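Local atomic coordinates of tetraacyldisaccharide 4'-kinase (Aquifex aeolicus, PDB entry 4EHW), a protein that probably transfers the gamma-phosphate of ATP to the 4'-position of a tetraacyldisaccharide 1-phosphate, forming the lipid A precursor lipid IVA. Residues A[154-159]-A[184-189]. Sequence-based numbering, arbitrary orientation.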
ATOM      1  N   ILE A 154     -10.339   4.856  -7.367  1.00 49.23           N
ATOM      2  CA  ILE A 154     -10.699   3.664  -6.606  1.00 40.63           C
ATOM      3  C   ILE A 154     -10.552   3.912  -5.104  1.00 46.00           C
ATOM      4  O   ILE A 154      -9.490   4.345  -4.632  1.00 39.11           O
ATOM      5  CB  ILE A 154      -9.819   2.469  -7.003  1.00 41.19           C
ATOM      6  CG1 ILE A 154      -9.990   2.159  -8.495  1.00 40.29           C
ATOM      7  CG2 ILE A 154     -10.166   1.247  -6.153  1.00 34.08           C
ATOM      8  CD1 ILE A 154      -9.124   1.011  -8.973  1.00 37.65           C
ATOM      9  N   LEU A 155     -11.614   3.629  -4.353  1.00 44.09           N
ATOM     10  CA  LEU A 155     -11.625   3.858  -2.906  1.00 41.49           C
ATOM     11  C   LEU A 155     -11.762   2.558  -2.107  1.00 43.69           C
ATOM     12  O   LEU A 155     -12.701   1.786  -2.312  1.00 52.51           O
ATOM     13  CB  LEU A 155     -12.771   4.795  -2.527  1.00 39.73           C
ATOM     14  CG  LEU A 155     -12.860   5.107  -1.030  1.00 47.73           C
ATOM     15  CD1 LEU A 155     -11.673   6.000  -0.629  1.00 41.66           C
ATOM     16  CD2 LEU A 155     -14.202   5.784  -0.685  1.00 44.64           C
ATOM     17  N   LEU A 156     -10.830   2.334  -1.189  1.00 43.71           N
ATOM     18  CA  LEU A 156     -10.854   1.156  -0.340  1.00 42.59           C
ATOM     19  C   LEU A 156     -11.634   1.425   0.939  1.00 43.16           C
ATOM     20  O   LEU A 156     -11.471   2.472   1.576  1.00 55.38           O
ATOM     21  CB  LEU A 156      -9.425   0.731   0.043  1.00 39.65           C
ATOM     22  CG  LEU A 156      -8.728  -0.288  -0.860  1.00 49.08           C
ATOM     23  CD1 LEU A 156      -8.658   0.266  -2.278  1.00 40.57           C
ATOM     24  CD2 LEU A 156      -7.322  -0.614  -0.335  1.00 46.52           C
ATOM     25  N   LEU A 157     -12.451   0.458   1.338  1.00 47.29           N
ATOM     26  CA  LEU A 157     -13.245   0.572   2.554  1.00 49.12           C
ATOM     27  C   LEU A 157     -13.272  -0.741   3.306  1.00 51.93           C
ATOM     28  O   LEU A 157     -13.604  -1.788   2.734  1.00 60.86           O
ATOM     29  CB  LEU A 157     -14.675   0.938   2.199  1.00 59.38           C
ATOM     30  CG  LEU A 157     -14.979   2.415   2.006  1.00 69.38           C
ATOM     31  CD1 LEU A 157     -14.229   2.901   0.790  1.00 78.46           C
ATOM     32  CD2 LEU A 157     -16.470   2.603   1.833  1.00 77.22           C
ATOM     33  N   LYS A 158     -12.932  -0.685   4.589  1.00 52.01           N
ATOM     34  CA  LYS A 158     -13.073  -1.841   5.473  1.00 69.22           C
ATOM     35  C   LYS A 158     -14.239  -1.586   6.409  1.00 71.33           C
ATOM     36  O   LYS A 158     -14.605  -0.431   6.649  1.00 67.65           O
ATOM     37  CB  LYS A 158     -11.811  -2.038   6.301  1.00 68.86           C
ATOM     38  CG  LYS A 158     -11.503  -0.838   7.171  1.00 66.39           C
ATOM     39  CD  LYS A 158     -10.275  -1.060   8.028  1.00 73.04           C
ATOM     40  CE  LYS A 158      -9.664   0.275   8.400  1.00 79.09           C
ATOM     41  NZ  LYS A 158      -8.608   0.100   9.419  1.00 90.45           N
ATOM     42  N   LYS A 159     -14.800  -2.661   6.952  1.00 70.89           N
ATOM     43  CA  LYS A 159     -15.959  -2.580   7.830  1.00 76.40           C
ATOM     44  C   LYS A 159     -15.779  -1.531   8.932  1.00 76.97           C
ATOM     45  O   LYS A 159     -16.681  -0.732   9.192  1.00 81.51           O
ATOM     46  CB  LYS A 159     -16.266  -3.966   8.418  1.00 81.59           C
ATOM     47  CG  LYS A 159     -17.522  -4.060   9.289  1.00 83.80           C
ATOM     48  CD  LYS A 159     -18.066  -5.491   9.296  1.00 81.99           C
ATOM     49  CE  LYS A 159     -18.990  -5.754  10.482  1.00 83.95           C
ATOM     50  NZ  LYS A 159     -19.883  -6.931  10.243  1.00 83.17           N
ATOM     51  N   ALA A 184     -15.278   3.596  -7.986  1.00 47.37           N
ATOM     52  CA  ALA A 184     -15.429   2.195  -7.632  1.00 45.73           C
ATOM     53  C   ALA A 184     -14.955   1.935  -6.206  1.00 52.78           C
ATOM     54  O   ALA A 184     -14.071   2.630  -5.695  1.00 46.43           O
ATOM     55  CB  ALA A 184     -14.673   1.317  -8.618  1.00 46.23           C
ATOM     56  N   LEU A 185     -15.555   0.937  -5.565  1.00 53.27           N
ATOM     57  CA  LEU A 185     -15.217   0.610  -4.185  1.00 51.43           C
ATOM     58  C   LEU A 185     -14.633  -0.790  -4.061  1.00 56.17           C
ATOM     59  O   LEU A 185     -15.094  -1.736  -4.714  1.00 52.42           O
ATOM     60  CB  LEU A 185     -16.453   0.714  -3.292  1.00 52.71           C
ATOM     61  CG  LEU A 185     -17.004   2.133  -3.166  1.00 59.59           C
ATOM     62  CD1 LEU A 185     -18.238   2.150  -2.273  1.00 67.77           C
ATOM     63  CD2 LEU A 185     -15.933   3.037  -2.612  1.00 56.49           C
ATOM     64  N   VAL A 186     -13.614  -0.911  -3.215  1.00 54.44           N
ATOM     65  CA  VAL A 186     -13.049  -2.198  -2.851  1.00 46.87           C
ATOM     66  C   VAL A 186     -13.227  -2.391  -1.346  1.00 51.53           C
ATOM     67  O   VAL A 186     -12.752  -1.575  -0.550  1.00 53.30           O
ATOM     68  CB  VAL A 186     -11.569  -2.251  -3.231  1.00 46.29           C
ATOM     69  CG1 VAL A 186     -10.996  -3.623  -2.931  1.00 46.29           C
ATOM     70  CG2 VAL A 186     -11.417  -1.918  -4.705  1.00 44.73           C
ATOM     71  N   LEU A 187     -13.932  -3.454  -0.963  1.00 52.81           N
ATOM     72  CA  LEU A 187     -14.258  -3.718   0.439  1.00 54.79           C
ATOM     73  C   LEU A 187     -13.229  -4.694   1.028  1.00 59.71           C
ATOM     74  O   LEU A 187     -13.196  -5.887   0.692  1.00 59.64           O
ATOM     75  CB  LEU A 187     -15.681  -4.276   0.558  1.00 55.03           C
ATOM     76  CG  LEU A 187     -16.730  -3.528  -0.273  1.00 54.25           C
ATOM     77  CD1 LEU A 187     -18.111  -4.200  -0.153  1.00 50.33           C
ATOM     78  CD2 LEU A 187     -16.798  -2.067   0.129  1.00 53.39           C
ATOM     79  N   THR A 188     -12.394  -4.174   1.919  1.00 62.73           N
ATOM     80  CA  THR A 188     -11.205  -4.882   2.358  1.00 59.00           C
ATOM     81  C   THR A 188     -11.428  -5.696   3.625  1.00 58.65           C
ATOM     82  O   THR A 188     -12.501  -5.656   4.223  1.00 75.44           O
ATOM     83  CB  THR A 188     -10.066  -3.881   2.604  1.00 53.82           C
ATOM     84  OG1 THR A 188     -10.474  -2.938   3.600  1.00 59.01           O
ATOM     85  CG2 THR A 188      -9.732  -3.125   1.313  1.00 56.12           C
ATOM     86  N   TYR A 189     -10.397  -6.434   4.019  1.00 68.60           N
ATOM     87  CA  TYR A 189     -10.420  -7.229   5.241  1.00 64.03           C
ATOM     88  C   TYR A 189     -11.623  -8.150   5.304  1.00 75.80           C
ATOM     89  O   TYR A 189     -12.174  -8.404   6.379  1.00 88.52           O
ATOM     90  CB  TYR A 189     -10.354  -6.319   6.468  1.00 63.75           C
ATOM     91  CG  TYR A 189      -9.031  -5.601   6.571  1.00 64.11           C
ATOM     92  CD1 TYR A 189      -8.046  -6.027   7.453  1.00 73.95           C
ATOM     93  CD2 TYR A 189      -8.748  -4.520   5.755  1.00 65.86           C
ATOM     94  CE1 TYR A 189      -6.825  -5.372   7.536  1.00 72.82           C
ATOM     95  CE2 TYR A 189      -7.525  -3.862   5.823  1.00 57.85           C
ATOM     96  CZ  TYR A 189      -6.571  -4.288   6.716  1.00 67.43           C
ATOM     97  OH  TYR A 189      -5.359  -3.630   6.781  1.00 72.61           O
TER
HETATM   98  O   HOH W   1     -13.576  -5.126   6.868  1.00 57.97           O
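Leu157 O receives Thr188 N at 2.8 Å, the donor standing above the carbonyl plane, a weak bond from Thr188 OG1, and a CA-H...O contact from Leu187. Upstream, Leu157 N reaches Val186 O at 2.8 Å, Val186 N gives its hydrogen to Leu155 O, and Leu155 N bonds to Ala184 O. Beyond these bonds, a water bridges Lys159 N and Thr188 O. These parallel neighbours, strands 152-158 and 184-188, belong to the P-loop kinase core, with strand 40-45 flanking the first and strand 203-214 the second. On the face carrying Ile154, Leu156 and Val186, helix 53-63 covers the last two. Leu156 runs alongside Val186, CD1 lying 4.0 Å from Val186 CB, and its CG meets Thr188 CG2 at 3.7 Å; an alanine here would probably open a gap beside Val186 and cost that threonine methyl most of its contact with this side chain. On the reverse face, Leu185 CD2 touches both Leu155 CB (3.6 Å) and Leu157 CD1 (3.8 Å). Lys158 CG sits between backbone N and carbonyl carbon (chi1 60°), and the extended chain beyond carries NZ to a hydrogen bond with Gly50 O in the predicted ATP-binding loop. Lys158 CB lies 4.0 Å from Tyr189 CD2.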